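Local structure of inositol-3-phosphate synthase (Caenorhabditis elegans, 1VKO) at residues Pro74-Gly78 and Leu149-Ile155; Cys242-Trp247 and Ala294-Ser300; Ser334-Asp338 and Asn496-Arg500; Ser376-Val380 and Leu483-Val487. The protein is an NAD-binding synthase of the myo-inositol-1-phosphate synthase family, holding nicotinamide-adenine-dinucleotide on a Rossmann-type parallel sheet. One frame throughout, in Å; residues are numbered along the deposited sequence.

Contact 1: residues Pro74-Gly78 and Leu149-Ile155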
loop_
_atom_site.group_PDB
_atom_site.type_symbol
_atom_site.label_atom_id
_atom_site.label_comp_id
_atom_site.label_asym_id
_atom_site.label_seq_id
_atom_site.Cartn_x
_atom_site.Cartn_y
_atom_site.Cartn_z
ATOM N N PRO A 74 20.687 29.634 29.173
ATOM C CA PRO A 74 20.965 28.202 29.159
ATOM C C PRO A 74 22.361 27.933 29.704
ATOM O O PRO A 74 23.293 28.671 29.392
ATOM C CB PRO A 74 20.828 27.835 27.676
ATOM C CG PRO A 74 19.850 28.865 27.148
ATOM C CD PRO A 74 20.313 30.124 27.829
ATOM N N ARG A 75 22.473 26.901 30.545
ATOM C CA ARG A 75 23.747 26.507 31.140
ATOM C C ARG A 75 24.660 25.786 30.135
ATOM O O ARG A 75 24.180 25.224 29.129
ATOM C CB ARG A 75 23.498 25.611 32.344
ATOM C CG ARG A 75 23.195 26.371 33.622
ATOM C CD ARG A 75 21.719 26.715 33.799
ATOM N NE ARG A 75 21.431 27.299 35.114
ATOM C CZ ARG A 75 20.728 26.708 36.068
ATOM N NH1 ARG A 75 20.216 25.493 35.895
ATOM N NH2 ARG A 75 20.524 27.340 37.199
ATOM N N LYS A 76 25.973 25.809 30.407
ATOM C CA LYS A 76 26.951 25.107 29.561
ATOM C C LYS A 76 26.745 23.618 29.726
ATOM O O LYS A 76 26.814 23.102 30.845
ATOM C CB LYS A 76 28.386 25.488 29.906
ATOM C CG LYS A 76 29.369 25.082 28.816
ATOM C CD LYS A 76 30.829 25.280 29.234
ATOM C CE LYS A 76 31.728 24.892 28.073
ATOM N NZ LYS A 76 33.163 24.829 28.448
ATOM N N THR A 77 26.505 22.928 28.625
ATOM C CA THR A 77 25.878 21.592 28.686
ATOM C C THR A 77 26.632 20.474 27.978
ATOM O O THR A 77 26.885 20.532 26.786
ATOM C CB THR A 77 24.427 21.711 28.158
ATOM O OG1 THR A 77 23.685 22.511 29.081
ATOM C CG2 THR A 77 23.679 20.383 28.172
ATOM N N GLY A 78 26.997 19.450 28.734
ATOM C CA GLY A 78 27.620 18.264 28.144
ATOM C C GLY A 78 26.607 17.142 28.060
ATOM O O GLY A 78 25.794 16.973 28.974
ATOM N N LEU A 149 18.798 25.656 24.563
ATOM C CA LEU A 149 19.994 25.344 23.783
ATOM C C LEU A 149 19.715 25.136 22.290
ATOM O O LEU A 149 18.598 24.809 21.890
ATOM C CB LEU A 149 20.651 24.082 24.329
ATOM C CG LEU A 149 21.116 24.072 25.773
ATOM C CD1 LEU A 149 21.188 22.631 26.230
ATOM C CD2 LEU A 149 22.479 24.787 25.878
ATOM N N SER A 150 20.740 25.364 21.473
ATOM C CA SER A 150 20.773 24.832 20.122
ATOM C C SER A 150 21.645 23.618 20.197
ATOM O O SER A 150 22.578 23.596 21.003
ATOM C CB SER A 150 21.449 25.823 19.178
ATOM O OG SER A 150 22.053 25.147 18.076
ATOM N N PRO A 151 21.417 22.618 19.358
ATOM C CA PRO A 151 22.262 21.422 19.416
ATOM C C PRO A 151 23.710 21.764 19.104
ATOM O O PRO A 151 24.586 20.959 19.375
ATOM C CB PRO A 151 21.670 20.515 18.337
ATOM C CG PRO A 151 20.221 20.974 18.224
ATOM C CD PRO A 151 20.366 22.500 18.324
ATOM N N ASN A 152 23.953 22.943 18.534
ATOM C CA ASN A 152 25.310 23.379 18.285
ATOM C C ASN A 152 26.053 23.657 19.592
ATOM O O ASN A 152 27.267 23.627 19.608
ATOM C CB ASN A 152 25.341 24.609 17.355
ATOM C CG ASN A 152 24.693 24.333 15.999
ATOM O OD1 ASN A 152 24.654 23.188 15.511
ATOM N ND2 ASN A 152 24.176 25.379 15.387
ATOM N N ASP A 153 25.311 23.878 20.683
ATOM C CA ASP A 153 25.881 24.289 21.969
ATOM C C ASP A 153 26.147 23.093 22.856
ATOM O O ASP A 153 26.581 23.260 24.021
ATOM C CB ASP A 153 24.900 25.181 22.735
ATOM C CG ASP A 153 24.565 26.447 22.013
ATOM O OD1 ASP A 153 25.520 27.162 21.613
ATOM O OD2 ASP A 153 23.377 26.813 21.819
ATOM N N LEU A 154 25.829 21.895 22.352
ATOM C CA LEU A 154 25.993 20.666 23.144
ATOM C C LEU A 154 27.379 20.108 22.928
ATOM O O LEU A 154 27.808 19.940 21.788
ATOM C CB LEU A 154 24.956 19.601 22.769
ATOM C CG LEU A 154 23.429 19.774 22.926
ATOM C CD1 LEU A 154 22.679 18.579 22.265
ATOM C CD2 LEU A 154 22.966 19.945 24.397
ATOM N N ILE A 155 28.085 19.845 24.022
ATOM C CA ILE A 155 29.365 19.144 23.966
ATOM C C ILE A 155 29.108 17.667 24.218
ATOM O O ILE A 155 28.542 17.306 25.255
ATOM C CB ILE A 155 30.313 19.664 25.088
ATOM C CG1 ILE A 155 30.788 21.106 24.828
ATOM C CG2 ILE A 155 31.505 18.749 25.217
ATOM C CD1 ILE A 155 30.028 22.190 25.615
#
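At the N-terminal ends of two neighbouring strands of the parallel Rossmann-type sheet, Thr77 and Gly78 meet the incoming strand 154-159 through Ile155. Their hydrogen bond, Ile155 N to Thr77 O, is 3.1 Å long and nearly straight (174°). One residue further along, Gly78 brings its CA to 3.2 Å from Ile155 O, a CA-H...O contact that continues the pairing. Strand 77-82 is an inner strand of this sheet, while strand 154-159 forms its outer edge within the chain. Leu149, which precedes the short 3-10 turn leading into the outer strand, leans across to the first residue of the inner strand and to Pro74 ahead of it. Its two methyls share the work: CD1 lies 3.8 Å from Thr77 OG1, and CD2 lies 3.9 Å from Pro74 CB. Thr77 is fixed in rotation by a hydrogen bond of 2.8 Å from OG1 to Arg75 O, made from well above the carbonyl plane. With chi1 at -67°, its CG2 is swung opposite the backbone N and lies beside Leu154 CD2 at 3.9 Å, the two side chains pointing the same way. Glu456 of helix 440-458 covers Pro74, Thr77 and Leu149, whereas Ile155 packs on helix 220-238. The extended Lys76 passes Ile155 with its CE 4.0 Å from CD1, and its NZ goes on to bond His238 O.

Contact 2: residues Cys242-Trp247 and Ala294-Ser300; sequences CVIVLW and AHYINGS. With NAD (nicotinamide-adenine-dinucleotide), chain G.
Ser300 OG has two polar partners: it shares a hydrogen bond of 3.0 Å with O3D of NAD and has a weak bond to Ala249 O. The same atom packs at the edge of the Trp247 indole, in the ring plane and 3.1 Å from CD1. The serine is presented by an Asx turn, in which Asn298 OD1 accepts from Ser300 N at 3.1 Å, the donor standing above the amide plane; Asn298 ND2 is tied in turn to Gln302 O. Behind this site two parallel strands run in register. His295, Ile297 and Gly299 donate through their backbone N to Val243, Val245 and Trp247, while Val245 and Trp247 donate back to His295 and Ile297; the shortest of these bonds is Val245 N to His295 O, 2.7 Å. Gly299 and Ser300 of the NAD pocket directly follow strand 295-298, at its C-terminal end, where Rossmann folds commonly hold a cofactor. On the face carrying Val245, Tyr296 and Trp247, the Tyr296 ring receives Val245 CG1 at its edge, 3.3 Å from CD1. The same ring lies alongside Trp247, its OH 3.3 Å from Trp247 CB, with helix 281-291 packed over both. On the other face Leu246 CD1 crosses to Ile297 CB at 3.7 Å, and Ile297 and His295 rest against helix 440-458. Cys242 SG approaches the His295 imidazole in its plane, 4.8 Å from the centroid, while ND1 of that ring bonds Phe319 N.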
loop_
_atom_site.group_PDB
_atom_site.type_symbol
_atom_site.label_atom_id
_atom_site.label_comp_id
_atom_site.label_asym_id
_atom_site.label_seq_id
_atom_site.Cartn_x
_atom_site.Cartn_y
_atom_site.Cartn_z
ATOM N N CYS A 242 25.658 21.710 33.217
ATOM C CA CYS A 242 24.599 20.678 33.101
ATOM C C CYS A 242 25.143 19.456 32.393
ATOM O O CYS A 242 25.659 19.553 31.279
ATOM C CB CYS A 242 23.380 21.193 32.329
ATOM S SG CYS A 242 21.920 20.120 32.391
ATOM N N VAL A 243 25.036 18.303 33.044
ATOM C CA VAL A 243 25.518 17.060 32.452
ATOM C C VAL A 243 24.300 16.164 32.300
ATOM O O VAL A 243 23.562 15.954 33.272
ATOM C CB VAL A 243 26.569 16.355 33.357
ATOM C CG1 VAL A 243 26.988 15.037 32.778
ATOM C CG2 VAL A 243 27.780 17.226 33.523
ATOM N N ILE A 244 24.095 15.663 31.087
ATOM C CA ILE A 244 23.016 14.734 30.806
ATOM C C ILE A 244 23.647 13.466 30.252
ATOM O O ILE A 244 24.532 13.531 29.379
ATOM C CB ILE A 244 22.006 15.316 29.788
ATOM C CG1 ILE A 244 21.394 16.593 30.309
ATOM C CG2 ILE A 244 20.868 14.278 29.454
ATOM C CD1 ILE A 244 21.030 17.593 29.166
ATOM N N VAL A 245 23.212 12.328 30.798
ATOM C CA VAL A 245 23.592 11.033 30.304
ATOM C C VAL A 245 22.390 10.384 29.618
ATOM O O VAL A 245 21.253 10.425 30.127
ATOM C CB VAL A 245 24.066 10.137 31.429
ATOM C CG1 VAL A 245 24.125 8.618 30.943
ATOM C CG2 VAL A 245 25.399 10.650 31.949
ATOM N N LEU A 246 22.632 9.785 28.460
ATOM C CA LEU A 246 21.526 9.263 27.665
ATOM C C LEU A 246 21.893 7.933 27.033
ATOM O O LEU A 246 22.950 7.797 26.380
ATOM C CB LEU A 246 21.100 10.291 26.595
ATOM C CG LEU A 246 19.897 9.975 25.714
ATOM C CD1 LEU A 246 19.089 11.264 25.325
ATOM C CD2 LEU A 246 20.356 9.187 24.473
ATOM N N TRP A 247 21.012 6.957 27.242
ATOM C CA TRP A 247 21.186 5.629 26.722
ATOM C C TRP A 247 20.618 5.489 25.299
ATOM O O TRP A 247 19.384 5.568 25.061
ATOM C CB TRP A 247 20.505 4.621 27.658
ATOM C CG TRP A 247 20.691 3.213 27.197
ATOM C CD1 TRP A 247 20.030 2.584 26.170
ATOM C CD2 TRP A 247 21.623 2.259 27.718
ATOM N NE1 TRP A 247 20.498 1.300 26.026
ATOM C CE2 TRP A 247 21.477 1.070 26.958
ATOM C CE3 TRP A 247 22.589 2.288 28.750
ATOM C CZ2 TRP A 247 22.234 -0.085 27.214
ATOM C CZ3 TRP A 247 23.368 1.168 28.965
ATOM C CH2 TRP A 247 23.166 -0.020 28.215
ATOM N N ALA A 294 24.336 14.317 37.327
ATOM C CA ALA A 294 23.890 14.255 35.915
ATOM C C ALA A 294 22.488 13.660 35.788
ATOM O O ALA A 294 22.100 12.785 36.560
ATOM C CB ALA A 294 24.867 13.442 35.073
ATOM N N HIS A 295 21.727 14.132 34.809
ATOM C CA HIS A 295 20.384 13.619 34.592
ATOM C C HIS A 295 20.516 12.426 33.657
ATOM O O HIS A 295 21.512 12.285 32.932
ATOM C CB HIS A 295 19.466 14.684 33.963
ATOM C CG HIS A 295 19.555 16.026 34.624
ATOM N ND1 HIS A 295 18.980 16.293 35.844
ATOM C CD2 HIS A 295 20.143 17.176 34.230
ATOM C CE1 HIS A 295 19.234 17.540 36.190
ATOM N NE2 HIS A 295 19.925 18.105 35.219
ATOM N N TYR A 296 19.510 11.576 33.668
ATOM C CA TYR A 296 19.596 10.352 32.923
ATOM C C TYR A 296 18.343 10.084 32.084
ATOM O O TYR A 296 17.201 10.018 32.633
ATOM C CB TYR A 296 19.906 9.178 33.866
ATOM C CG TYR A 296 20.189 7.904 33.100
ATOM C CD1 TYR A 296 21.450 7.637 32.565
ATOM C CD2 TYR A 296 19.189 6.996 32.875
ATOM C CE1 TYR A 296 21.682 6.461 31.840
ATOM C CE2 TYR A 296 19.400 5.862 32.137
ATOM C CZ TYR A 296 20.626 5.565 31.652
ATOM O OH TYR A 296 20.788 4.365 30.930
ATOM N N ILE A 297 18.573 9.944 30.766
ATOM C CA ILE A 297 17.531 9.566 29.772
ATOM C C ILE A 297 17.722 8.181 29.162
ATOM O O ILE A 297 18.817 7.850 28.665
ATOM C CB ILE A 297 17.441 10.603 28.592
ATOM C CG1 ILE A 297 17.478 12.063 29.087
ATOM C CG2 ILE A 297 16.210 10.305 27.668
ATOM C CD1 ILE A 297 16.391 12.433 30.045
ATOM N N ASN A 298 16.646 7.390 29.191
ATOM C CA ASN A 298 16.603 6.042 28.631
ATOM C C ASN A 298 15.851 6.027 27.287
ATOM O O ASN A 298 14.611 6.130 27.275
ATOM C CB ASN A 298 15.892 5.085 29.603
ATOM C CG ASN A 298 15.690 3.655 29.007
ATOM O OD1 ASN A 298 16.468 3.199 28.172
ATOM N ND2 ASN A 298 14.647 2.959 29.458
ATOM N N GLY A 299 16.609 5.878 26.195
ATOM C CA GLY A 299 16.125 5.909 24.830
ATOM C C GLY A 299 15.702 4.537 24.328
ATOM O O GLY A 299 15.191 4.401 23.205
ATOM N N SER A 300 15.882 3.517 25.172
ATOM C CA SER A 300 15.609 2.135 24.788
ATOM C C SER A 300 14.459 1.541 25.622
ATOM O O SER A 300 13.991 2.159 26.593
ATOM C CB SER A 300 16.860 1.278 24.927
ATOM O OG SER A 300 17.880 1.723 24.054
HETATM P PA NAD G . 23.179 0.624 17.017
HETATM O O1A NAD G . 23.545 -0.781 17.085
HETATM O O2A NAD G . 23.662 1.176 15.740
HETATM O O5B NAD G . 23.788 1.333 18.298
HETATM C C5B NAD G . 24.098 0.588 19.438
HETATM C C4B NAD G . 25.522 0.932 19.833
HETATM O O4B NAD G . 25.646 0.769 21.228
HETATM C C3B NAD G . 26.530 0.015 19.199
HETATM O O3B NAD G . 27.650 0.850 18.947
HETATM C C2B NAD G . 26.957 -0.939 20.277
HETATM O O2B NAD G . 28.374 -1.030 20.141
HETATM C C1B NAD G . 26.659 -0.141 21.543
HETATM N N9A NAD G . 26.415 -0.851 22.825
HETATM C C8A NAD G . 25.766 -2.022 23.075
HETATM N N7A NAD G . 25.827 -2.265 24.404
HETATM C C5A NAD G . 26.502 -1.285 25.033
HETATM C C6A NAD G . 26.886 -1.059 26.367
HETATM N N6A NAD G . 26.639 -1.921 27.367
HETATM N N1A NAD G . 27.617 0.064 26.659
HETATM C C2A NAD G . 27.994 0.927 25.671
HETATM N N3A NAD G . 27.649 0.666 24.385
HETATM C C4A NAD G . 26.905 -0.409 24.046
HETATM O O3 NAD G . 21.584 0.847 17.203
HETATM P PN NAD G . 20.952 2.295 17.004
HETATM O O1N NAD G . 22.032 3.282 17.268
HETATM O O2N NAD G . 20.275 2.304 15.705
HETATM O O5D NAD G . 19.923 2.504 18.240
HETATM C C5D NAD G . 20.309 2.203 19.570
HETATM C C4D NAD G . 19.132 1.941 20.528
HETATM O O4D NAD G . 18.147 2.935 20.380
HETATM C C3D NAD G . 18.430 0.596 20.308
HETATM O O3D NAD G . 18.120 0.045 21.558
HETATM C C2D NAD G . 17.101 0.989 19.716
HETATM O O2D NAD G . 16.017 0.128 20.026
HETATM C C1D NAD G . 16.875 2.324 20.373
HETATM N N1N NAD G . 15.846 2.982 19.578
HETATM C C2N NAD G . 16.086 3.285 18.274
HETATM C C3N NAD G . 15.087 3.881 17.537
HETATM C C7N NAD G . 15.513 4.526 16.273
HETATM O O7N NAD G . 16.875 4.346 15.932
HETATM N N7N NAD G . 14.637 5.239 15.553
HETATM C C4N NAD G . 13.841 4.193 18.115
HETATM C C5N NAD G . 13.613 3.860 19.432
HETATM C C6N NAD G . 14.632 3.237 20.168
#

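Contact 3: residues Ser334-Asp338 and Asn496-Arg500; sequences SAFVD and NAFMR
Asp338 and Arg500 meet with their flat groups almost perpendicular, the carboxylate and guanidinium planes being 81° apart. The salt bridge runs from Asp338 OD1 to Arg500 NE at 3.1 Å, while OD2 stands over one face of the guanidinium, offset toward its rim. OD1 is equally near Arg500 NH2 and lies off the guanidinium plane on the same side as OD2, making this a crossed pairing, unlike the coplanar two-pronged fork that the same groups often make. The arginine chain is bent at chi2 (-105°), which brings the guanidinium up to the carboxylate. Ala497 packs against the same acid, its CB 3.4 Å from Asp338 OD1. Because Ala497 occupies the N-cap position, the acid sits near the start of helix 498-513, where the helix end would tend to favour a negative charge. Arg500 NH2 has a further, weak bond to Ser342 OG. One turn earlier on helix 329-342, Ser334 touches Phe498, their CB atoms 3.9 Å apart. With CG opposite its backbone N (chi1 172°), Phe498 sends its ring away from helix 329-342, to meet Phe339 of a second subunit edge-to-face. A weak bond from Phe498 N to Ser334 OG is doubtful, since that hydroxyl is modelled too close to a neighbour. Met499 and Ala335 also touch the second subunit. The N-terminus of helix 498-513 packs against helix 329-342 beside the subunit interface.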
loop_
_atom_site.group_PDB
_atom_site.type_symbol
_atom_site.label_atom_id
_atom_site.label_comp_id
_atom_site.label_asym_id
_atom_site.label_seq_id
_atom_site.Cartn_x
_atom_site.Cartn_y
_atom_site.Cartn_z
ATOM N N SER A 334 0.403 6.916 17.495
ATOM C CA SER A 334 0.078 7.887 18.548
ATOM C C SER A 334 -0.880 9.014 18.132
ATOM O O SER A 334 -1.849 9.282 18.832
ATOM C CB SER A 334 1.368 8.504 19.085
ATOM O OG SER A 334 1.243 8.732 20.465
ATOM N N ALA A 335 -0.611 9.670 17.008
ATOM C CA ALA A 335 -1.497 10.736 16.544
ATOM C C ALA A 335 -2.789 10.243 15.830
ATOM O O ALA A 335 -3.812 10.953 15.866
ATOM C CB ALA A 335 -0.747 11.703 15.671
ATOM N N PHE A 336 -2.731 9.049 15.216
ATOM C CA PHE A 336 -3.785 8.513 14.330
ATOM C C PHE A 336 -4.911 7.835 15.094
ATOM O O PHE A 336 -6.080 7.987 14.731
ATOM C CB PHE A 336 -3.184 7.513 13.318
ATOM C CG PHE A 336 -4.160 6.981 12.305
ATOM C CD1 PHE A 336 -5.004 7.837 11.593
ATOM C CD2 PHE A 336 -4.210 5.617 12.025
ATOM C CE1 PHE A 336 -5.909 7.326 10.645
ATOM C CE2 PHE A 336 -5.130 5.099 11.079
ATOM C CZ PHE A 336 -5.945 5.963 10.384
ATOM N N VAL A 337 -4.555 7.070 16.126
ATOM C CA VAL A 337 -5.550 6.440 16.990
ATOM C C VAL A 337 -6.327 7.487 17.828
ATOM O O VAL A 337 -7.527 7.299 18.085
ATOM C CB VAL A 337 -4.961 5.278 17.872
ATOM C CG1 VAL A 337 -4.544 4.096 17.007
ATOM C CG2 VAL A 337 -3.790 5.744 18.720
ATOM N N ASP A 338 -5.646 8.575 18.215
ATOM C CA ASP A 338 -6.274 9.743 18.881
ATOM C C ASP A 338 -7.309 10.434 17.963
ATOM O O ASP A 338 -8.510 10.576 18.314
ATOM C CB ASP A 338 -5.180 10.760 19.267
ATOM C CG ASP A 338 -5.651 11.827 20.280
ATOM O OD1 ASP A 338 -6.139 11.486 21.387
ATOM O OD2 ASP A 338 -5.513 13.042 20.070
ATOM N N ASN A 496 -0.465 8.967 26.144
ATOM C CA ASN A 496 0.171 8.433 24.928
ATOM C C ASN A 496 -0.069 9.176 23.606
ATOM O O ASN A 496 0.646 8.959 22.646
ATOM C CB ASN A 496 -0.185 6.953 24.747
ATOM C CG ASN A 496 0.501 6.042 25.772
ATOM O OD1 ASN A 496 1.737 5.953 25.850
ATOM N ND2 ASN A 496 -0.307 5.339 26.540
ATOM N N ALA A 497 -1.081 10.035 23.545
ATOM C CA ALA A 497 -1.470 10.633 22.277
ATOM C C ALA A 497 -0.621 11.858 21.992
ATOM O O ALA A 497 -0.700 12.869 22.700
ATOM C CB ALA A 497 -2.944 10.963 22.269
ATOM N N PHE A 498 0.182 11.749 20.938
ATOM C CA PHE A 498 1.234 12.711 20.616
ATOM C C PHE A 498 0.806 14.169 20.619
ATOM O O PHE A 498 1.424 14.984 21.295
ATOM C CB PHE A 498 1.891 12.362 19.274
ATOM C CG PHE A 498 2.859 13.415 18.767
ATOM C CD1 PHE A 498 4.203 13.395 19.152
ATOM C CD2 PHE A 498 2.432 14.411 17.896
ATOM C CE1 PHE A 498 5.108 14.359 18.679
ATOM C CE2 PHE A 498 3.336 15.375 17.417
ATOM C CZ PHE A 498 4.673 15.349 17.811
ATOM N N MET A 499 -0.225 14.517 19.857
ATOM C CA MET A 499 -0.594 15.925 19.766
ATOM C C MET A 499 -1.006 16.476 21.144
ATOM O O MET A 499 -0.778 17.649 21.463
ATOM C CB MET A 499 -1.636 16.166 18.654
ATOM C CG MET A 499 -1.079 15.960 17.197
ATOM S SD MET A 499 0.389 16.962 16.713
ATOM C CE MET A 499 -0.160 18.654 17.046
ATOM N N ARG A 500 -1.533 15.603 21.991
ATOM C CA ARG A 500 -1.882 15.982 23.342
ATOM C C ARG A 500 -0.609 16.261 24.180
ATOM O O ARG A 500 -0.584 17.163 25.043
ATOM C CB ARG A 500 -2.758 14.888 23.957
ATOM C CG ARG A 500 -3.934 14.433 23.056
ATOM C CD ARG A 500 -5.323 14.949 23.467
ATOM N NE ARG A 500 -6.405 14.083 22.975
ATOM C CZ ARG A 500 -7.435 14.477 22.207
ATOM N NH1 ARG A 500 -7.569 15.746 21.826
ATOM N NH2 ARG A 500 -8.345 13.586 21.819
#

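Contact 4: residues Ser376-Val380 and Leu483-Val487. With POP (pyrophosphate 2-), chain H.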
loop_
_atom_site.group_PDB
_atom_site.type_symbol
_atom_site.label_atom_id
_atom_site.label_comp_id
_atom_site.label_asym_id
_atom_site.label_seq_id
_atom_site.Cartn_x
_atom_site.Cartn_y
_atom_site.Cartn_z
ATOM N N SER A 376 6.598 -1.812 24.557
ATOM C CA SER A 376 6.578 -0.335 24.436
ATOM C C SER A 376 5.879 0.160 23.169
ATOM O O SER A 376 5.252 1.224 23.184
ATOM C CB SER A 376 7.999 0.249 24.509
ATOM O OG SER A 376 8.708 -0.071 23.335
ATOM N N LYS A 377 6.005 -0.608 22.082
ATOM C CA LYS A 377 5.237 -0.366 20.844
ATOM C C LYS A 377 3.703 -0.660 20.998
ATOM O O LYS A 377 2.850 0.082 20.470
ATOM C CB LYS A 377 5.853 -1.151 19.661
ATOM C CG LYS A 377 7.244 -0.632 19.166
ATOM C CD LYS A 377 7.811 -1.520 18.048
ATOM C CE LYS A 377 7.213 -1.201 16.661
ATOM N NZ LYS A 377 8.084 -0.306 15.806
ATOM N N SER A 378 3.383 -1.734 21.729
ATOM C CA SER A 378 2.009 -2.211 21.923
ATOM C C SER A 378 1.204 -1.357 22.908
ATOM O O SER A 378 -0.023 -1.451 22.943
ATOM C CB SER A 378 2.014 -3.676 22.410
ATOM O OG SER A 378 2.244 -4.614 21.357
ATOM N N SER A 379 1.888 -0.532 23.705
ATOM C CA SER A 379 1.267 0.139 24.879
ATOM C C SER A 379 0.474 1.444 24.626
ATOM O O SER A 379 -0.260 1.888 25.515
ATOM C CB SER A 379 2.319 0.364 25.995
ATOM O OG SER A 379 3.186 1.476 25.733
ATOM N N VAL A 380 0.611 2.034 23.431
ATOM C CA VAL A 380 0.190 3.434 23.168
ATOM C C VAL A 380 -1.316 3.731 22.903
ATOM O O VAL A 380 -1.706 4.902 22.714
ATOM C CB VAL A 380 1.062 4.118 22.060
ATOM C CG1 VAL A 380 2.443 4.417 22.574
ATOM C CG2 VAL A 380 1.101 3.286 20.771
ATOM N N LEU A 483 8.781 9.963 23.490
ATOM C CA LEU A 483 9.013 8.620 24.025
ATOM C C LEU A 483 7.799 7.717 23.882
ATOM O O LEU A 483 6.669 8.196 24.000
ATOM C CB LEU A 483 9.449 8.717 25.493
ATOM C CG LEU A 483 10.787 9.430 25.774
ATOM C CD1 LEU A 483 10.886 9.761 27.254
ATOM C CD2 LEU A 483 12.043 8.664 25.258
ATOM N N LYS A 484 8.055 6.422 23.652
ATOM C CA LYS A 484 7.030 5.442 23.321
ATOM C C LYS A 484 6.305 4.965 24.531
ATOM O O LYS A 484 5.086 4.757 24.481
ATOM C CB LYS A 484 7.634 4.197 22.722
ATOM C CG LYS A 484 7.749 4.216 21.250
ATOM C CD LYS A 484 7.920 2.781 20.753
ATOM C CE LYS A 484 8.643 2.816 19.428
ATOM N NZ LYS A 484 10.096 3.167 19.579
ATOM N N ALA A 485 7.092 4.776 25.598
ATOM C CA ALA A 485 6.665 4.125 26.826
ATOM C C ALA A 485 7.040 5.014 27.992
ATOM O O ALA A 485 7.957 4.721 28.781
ATOM C CB ALA A 485 7.310 2.765 26.950
ATOM N N PRO A 486 6.310 6.109 28.115
ATOM C CA PRO A 486 6.718 7.152 29.051
ATOM C C PRO A 486 6.604 6.681 30.522
ATOM O O PRO A 486 5.617 6.029 30.929
ATOM C CB PRO A 486 5.805 8.340 28.713
ATOM C CG PRO A 486 4.755 7.824 27.754
ATOM C CD PRO A 486 5.045 6.415 27.423
ATOM N N VAL A 487 7.677 6.940 31.253
ATOM C CA VAL A 487 7.763 6.753 32.661
ATOM C C VAL A 487 7.270 8.086 33.268
ATOM O O VAL A 487 7.613 9.187 32.790
ATOM C CB VAL A 487 9.230 6.437 33.048
ATOM C CG1 VAL A 487 9.401 6.246 34.578
ATOM C CG2 VAL A 487 9.700 5.187 32.312
HETATM P P1 POP H . 8.917 3.590 15.901
HETATM O O1 POP H . 8.450 5.001 16.228
HETATM O O2 POP H . 9.235 3.484 14.428
HETATM O O3 POP H . 7.807 2.605 16.234
HETATM O O POP H . 10.286 3.275 16.732
HETATM P P2 POP H . 11.160 1.898 16.696
HETATM O O4 POP H . 12.359 2.130 15.780
HETATM O O5 POP H . 11.595 1.568 18.117
HETATM O O6 POP H . 10.442 0.659 16.151
#
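Segment 376-380, which begins on helix 367-378, comes closest to an irregular segment at Ser376 and Ala485, whose CA atoms are 5.1 Å apart, and side chains rather than backbone bonds join the two. Lys377 and Lys484 lie side by side, pointing the same way, with Lys377 CG 3.7 Å from Lys484 CE. Both ammonium groups end on the bound pyrophosphate. Lys377 NZ straddles its two phosphates, donating to O3 at 3.0 Å and O6 at 2.6 Å; bends at chi3 (81°) and chi4 (98°) curl the chain round to reach them. Lys484 runs out nearly extended before a turn at chi4, and its NZ donates to the bridging O at 2.9 Å and to the terminal O5 at 2.6 Å. These are two of the lysines that line an anion pocket at the start of helix 329-342, where Lys373, Lys414, Gly328, Gln329 and Thr330 also bond the pyrophosphate. Lys484 NZ also bonds Phe325 O, and the residue touches NAD. Nearer the backbone, Ser376 CB meets Ala485 CB at 3.6 Å, while the serine OG bonds Asp324 and Lys373 O. Val380 CG1 lies 3.3 Å from Lys484 O, on the backbone of the residue that carries the second ammonium.

How the contacts relate
Contacts 1 and 2 belong to one sheet: strand 77-82 runs beside strand 242-247, and Gly78 N lies 2.9 Å from Cys242 O, probably hydrogen-bonded. Contact 2 touches contact 4 where Asn298 O meets Leu483 CD2 at 4.1 Å, and the Ser300 side chain, bound to NAD, is about 9 Å from the pyrophosphate gripped in contact 4. Contact 3 adjoins contact 4, with Asn496 CB 3.3 Å from Val380 O and their centres 12 Å apart; the Ser334 side chain is about 8 Å from the pyrophosphate. Contact 1 does not touch contacts 3 or 4, its nearest atoms being about 17 Å and about 15 Å away.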